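Local coordinates for anaphase-promoting complex subunit cut9 (Schizosaccharomyces pombe, PDB 2XPI), which serves as a TPR-repeat subunit of the anaphase-promoting complex, the E3 ubiquitin ligase that controls progression through mitosis and the G1 phase, at residues R83-H92 / I113-W122. Sequence-based numbering, arbitrary orientation.
Sequences REDYLRLWRH and ITGNPNDAFW
Arg88 and Arg91, one helical turn apart, converge on the carboxylate of Asp119 in a partly buried salt-bridge network. Arg88 engages it side-on: NE donates to Asp119 OD1 at 3.0 Å and NH2 to Asp119 OD2 at 2.9 Å, each oxygen using its syn lone pair. The two flat groups are nearly coplanar, 28° apart, which suits a side-on grip by two nitrogens, and Arg88 spans the gap with a chain extended from CG to NE. Arg91 adds a nearly straight bond from NH1 to Asp119 OD1 (3.0 Å, 171° at the hydrogen), arriving from above the carboxylate plane. Two waters reinforce this second grip, one joining Arg91 NH1 to Asp119 O, the other Arg91 NH2 to Asp119 OD1. On its far side Arg88 NH1 makes a weak, 3.2 Å salt bridge to Asp85 OD1. Replacing Asp119 by an alanine is likely to leave the buried Arg91 guanidinium without its carboxylate mate and to deprive Arg88 of its two-nitrogen grip.

Packing on Trp122 follows: its CB, not its ring, sits over the centre of the Arg91 guanidinium, 3.6 Å from Arg91 CZ. The aromatic contact is a T-shaped pair, the His92 edge meeting the Trp122 face with planes nearly perpendicular. Trp122 NE1 hydrogen-bonds to the carbonyl oxygen of Ile53.

Apolar contacts close the other end: Leu87 CD2 touches Ile113 CD1 at 4.1 Å, and Glu84 CG lies against Thr114 CG2 at 3.8 Å.

The axes of 83-92 and 117-122 run nearly parallel, 24° apart, with helix 100-114 between them in sequence. Such a pairing of the first helices of successive repeats is characteristic of tetratricopeptide stacking, here TPR 1 on TPR 2, within the region that mediates homodimerization.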
loop_
_atom_site.group_PDB
_atom_site.type_symbol
_atom_site.label_atom_id
_atom_site.label_comp_id
_atom_site.label_asym_id
_atom_site.label_seq_id
_atom_site.Cartn_x
_atom_site.Cartn_y
_atom_site.Cartn_z
ATOM N N ARG A 83 7.622 -0.423 33.763
ATOM C CA ARG A 83 6.485 0.059 32.969
ATOM C C ARG A 83 6.851 0.241 31.493
ATOM O O ARG A 83 6.114 -0.174 30.604
ATOM C CB ARG A 83 5.922 1.369 33.515
ATOM C CG ARG A 83 5.321 2.252 32.425
ATOM C CD ARG A 83 4.117 3.021 32.919
ATOM N NE ARG A 83 4.499 4.277 33.545
ATOM C CZ ARG A 83 4.044 4.704 34.719
ATOM N NH1 ARG A 83 3.179 3.983 35.403
ATOM N NH2 ARG A 83 4.451 5.863 35.205
ATOM N N GLU A 84 7.981 0.885 31.235
ATOM C CA GLU A 84 8.466 1.035 29.879
ATOM C C GLU A 84 8.599 -0.352 29.230
ATOM O O GLU A 84 8.406 -0.511 28.017
ATOM C CB GLU A 84 9.801 1.786 29.866
ATOM C CG GLU A 84 9.802 3.086 30.684
ATOM C CD GLU A 84 9.864 2.858 32.207
ATOM O OE1 GLU A 84 10.858 2.264 32.690
ATOM O OE2 GLU A 84 8.925 3.282 32.924
ATOM N N ASP A 85 8.898 -1.360 30.042
ATOM C CA ASP A 85 9.000 -2.721 29.522
ATOM C C ASP A 85 7.657 -3.407 29.214
ATOM O O ASP A 85 7.590 -4.235 28.323
ATOM C CB ASP A 85 9.902 -3.592 30.401
ATOM C CG ASP A 85 11.382 -3.246 30.240
ATOM O OD1 ASP A 85 11.814 -2.926 29.094
ATOM O OD2 ASP A 85 12.114 -3.300 31.253
ATOM N N TYR A 86 6.593 -3.074 29.928
ATOM C CA TYR A 86 5.264 -3.542 29.531
ATOM C C TYR A 86 4.793 -2.821 28.278
ATOM O O TYR A 86 4.090 -3.401 27.465
ATOM C CB TYR A 86 4.220 -3.298 30.619
ATOM C CG TYR A 86 4.270 -4.271 31.759
ATOM C CD1 TYR A 86 4.626 -3.853 33.036
ATOM C CD2 TYR A 86 3.966 -5.613 31.562
ATOM C CE1 TYR A 86 4.682 -4.745 34.087
ATOM C CE2 TYR A 86 4.011 -6.514 32.608
ATOM C CZ TYR A 86 4.371 -6.077 33.868
ATOM O OH TYR A 86 4.416 -6.972 34.910
ATOM N N LEU A 87 5.143 -1.539 28.161
ATOM C CA LEU A 87 4.746 -0.727 27.022
ATOM C C LEU A 87 5.375 -1.272 25.750
ATOM O O LEU A 87 4.699 -1.505 24.758
ATOM C CB LEU A 87 5.170 0.729 27.243
ATOM C CG LEU A 87 4.067 1.652 27.784
ATOM C CD1 LEU A 87 3.174 0.916 28.748
ATOM C CD2 LEU A 87 4.635 2.920 28.409
ATOM N N ARG A 88 6.680 -1.498 25.807
ATOM C CA ARG A 88 7.420 -2.025 24.684
ATOM C C ARG A 88 6.968 -3.407 24.237
ATOM O O ARG A 88 6.747 -3.621 23.055
ATOM C CB ARG A 88 8.899 -2.040 25.003
ATOM C CG ARG A 88 9.472 -0.674 25.147
ATOM C CD ARG A 88 10.900 -0.820 25.492
ATOM N NE ARG A 88 11.548 0.466 25.643
ATOM C CZ ARG A 88 12.349 0.746 26.655
ATOM N NH1 ARG A 88 12.566 -0.183 27.578
ATOM N NH2 ARG A 88 12.919 1.936 26.745
ATOM N N LEU A 89 6.839 -4.348 25.162
ATOM C CA LEU A 89 6.250 -5.633 24.813
ATOM C C LEU A 89 4.927 -5.440 24.085
ATOM O O LEU A 89 4.643 -6.097 23.081
ATOM C CB LEU A 89 6.007 -6.452 26.056
ATOM C CG LEU A 89 7.121 -7.416 26.468
ATOM C CD1 LEU A 89 8.437 -7.147 25.769
ATOM C CD2 LEU A 89 7.271 -7.430 28.004
ATOM N N TRP A 90 4.126 -4.515 24.594
ATOM C CA TRP A 90 2.804 -4.253 24.049
ATOM C C TRP A 90 2.887 -3.634 22.653
ATOM O O TRP A 90 2.209 -4.073 21.733
ATOM C CB TRP A 90 2.025 -3.356 25.015
ATOM C CG TRP A 90 0.667 -2.960 24.570
ATOM C CD1 TRP A 90 -0.061 -3.514 23.560
ATOM C CD2 TRP A 90 -0.139 -1.912 25.121
ATOM N NE1 TRP A 90 -1.272 -2.871 23.444
ATOM C CE2 TRP A 90 -1.343 -1.881 24.390
ATOM C CE3 TRP A 90 0.036 -1.004 26.173
ATOM C CZ2 TRP A 90 -2.366 -0.981 24.673
ATOM C CZ3 TRP A 90 -0.982 -0.102 26.448
ATOM C CH2 TRP A 90 -2.165 -0.097 25.697
ATOM N N ARG A 91 3.711 -2.605 22.498
ATOM C CA ARG A 91 3.927 -2.002 21.192
ATOM C C ARG A 91 4.416 -3.062 20.219
ATOM O O ARG A 91 3.919 -3.175 19.106
ATOM C CB ARG A 91 4.959 -0.897 21.297
ATOM C CG ARG A 91 5.487 -0.446 19.979
ATOM C CD ARG A 91 6.775 0.329 20.203
ATOM N NE ARG A 91 7.849 -0.535 20.682
ATOM C CZ ARG A 91 8.939 -0.089 21.292
ATOM N NH1 ARG A 91 9.073 1.207 21.495
ATOM N NH2 ARG A 91 9.882 -0.938 21.705
ATOM N N HIS A 92 5.367 -3.875 20.653
ATOM C CA HIS A 92 5.944 -4.871 19.764
ATOM C C HIS A 92 4.898 -5.833 19.212
ATOM O O HIS A 92 4.891 -6.165 18.020
ATOM C CB HIS A 92 7.012 -5.660 20.489
ATOM C CG HIS A 92 8.011 -6.286 19.580
ATOM N ND1 HIS A 92 8.845 -5.540 18.770
ATOM C CD2 HIS A 92 8.334 -7.581 19.364
ATOM C CE1 HIS A 92 9.634 -6.350 18.091
ATOM N NE2 HIS A 92 9.343 -7.594 18.433
ATOM N N ILE A 113 8.017 9.185 27.241
ATOM C CA ILE A 113 8.634 8.926 28.538
ATOM C C ILE A 113 10.169 8.861 28.503
ATOM O O ILE A 113 10.845 9.533 29.271
ATOM C CB ILE A 113 8.104 7.616 29.137
ATOM C CG1 ILE A 113 6.663 7.787 29.622
ATOM C CG2 ILE A 113 8.989 7.149 30.281
ATOM C CD1 ILE A 113 6.005 6.476 29.982
ATOM N N THR A 114 10.706 8.066 27.585
ATOM C CA THR A 114 12.100 7.631 27.619
ATOM C C THR A 114 13.071 8.467 26.764
ATOM O O THR A 114 14.237 8.676 27.138
ATOM C CB THR A 114 12.178 6.167 27.142
ATOM O OG1 THR A 114 11.759 6.094 25.774
ATOM C CG2 THR A 114 11.247 5.307 27.966
ATOM N N GLY A 115 12.604 8.908 25.602
ATOM C CA GLY A 115 13.449 9.625 24.671
ATOM C C GLY A 115 14.519 8.734 24.073
ATOM O O GLY A 115 15.451 9.234 23.433
ATOM N N ASN A 116 14.387 7.420 24.264
ATOM C CA ASN A 116 15.355 6.450 23.736
ATOM C C ASN A 116 15.307 6.288 22.214
ATOM O O ASN A 116 14.249 6.066 21.633
ATOM C CB ASN A 116 15.127 5.087 24.387
ATOM C CG ASN A 116 16.327 4.157 24.265
ATOM O OD1 ASN A 116 16.847 3.685 25.275
ATOM N ND2 ASN A 116 16.764 3.883 23.040
ATOM N N PRO A 117 16.468 6.377 21.562
ATOM C CA PRO A 117 16.552 6.121 20.122
ATOM C C PRO A 117 15.855 4.826 19.697
ATOM O O PRO A 117 15.130 4.823 18.707
ATOM C CB PRO A 117 18.064 6.028 19.888
ATOM C CG PRO A 117 18.650 6.948 20.934
ATOM C CD PRO A 117 17.777 6.750 22.139
ATOM N N ASN A 118 16.069 3.742 20.430
ATOM C CA ASN A 118 15.414 2.483 20.107
ATOM C C ASN A 118 13.903 2.606 20.086
ATOM O O ASN A 118 13.226 1.921 19.322
ATOM C CB ASN A 118 15.840 1.399 21.081
ATOM C CG ASN A 118 17.301 1.069 20.953
ATOM O OD1 ASN A 118 17.860 0.317 21.754
ATOM N ND2 ASN A 118 17.946 1.640 19.932
ATOM N N ASP A 119 13.365 3.482 20.919
ATOM C CA ASP A 119 11.926 3.683 20.921
ATOM C C ASP A 119 11.466 4.530 19.745
ATOM O O ASP A 119 10.416 4.267 19.167
ATOM C CB ASP A 119 11.464 4.230 22.272
ATOM C CG ASP A 119 11.652 3.216 23.372
ATOM O OD1 ASP A 119 11.560 2.006 23.054
ATOM O OD2 ASP A 119 11.924 3.605 24.530
ATOM N N ALA A 120 12.267 5.528 19.386
ATOM C CA ALA A 120 12.039 6.304 18.173
ATOM C C ALA A 120 12.078 5.393 16.952
ATOM O O ALA A 120 11.263 5.527 16.038
ATOM C CB ALA A 120 13.087 7.381 18.037
ATOM N N PHE A 121 13.035 4.476 16.922
ATOM C CA PHE A 121 13.115 3.534 15.822
ATOM C C PHE A 121 11.820 2.739 15.662
ATOM O O PHE A 121 11.230 2.679 14.582
ATOM C CB PHE A 121 14.259 2.545 16.034
ATOM C CG PHE A 121 14.224 1.390 15.084
ATOM C CD1 PHE A 121 14.647 1.544 13.766
ATOM C CD2 PHE A 121 13.739 0.157 15.488
ATOM C CE1 PHE A 121 14.605 0.473 12.864
ATOM C CE2 PHE A 121 13.687 -0.928 14.590
ATOM C CZ PHE A 121 14.119 -0.762 13.274
ATOM N N TRP A 122 11.392 2.115 16.749
ATOM C CA TRP A 122 10.249 1.218 16.697
ATOM C C TRP A 122 8.960 1.962 16.388
ATOM O O TRP A 122 8.067 1.416 15.721
ATOM C CB TRP A 122 10.150 0.405 17.988
ATOM C CG TRP A 122 11.176 -0.692 18.038
ATOM C CD1 TRP A 122 12.240 -0.802 18.903
ATOM C CD2 TRP A 122 11.260 -1.813 17.154
ATOM N NE1 TRP A 122 12.955 -1.938 18.623
ATOM C CE2 TRP A 122 12.374 -2.577 17.552
ATOM C CE3 TRP A 122 10.496 -2.249 16.062
ATOM C CZ2 TRP A 122 12.743 -3.764 16.900
ATOM C CZ3 TRP A 122 10.869 -3.436 15.410
ATOM C CH2 TRP A 122 11.981 -4.171 15.834
HETATM O O HOH W 1 8.176 3.771 20.705
HETATM O O HOH W 2 12.425 -0.489 22.052
#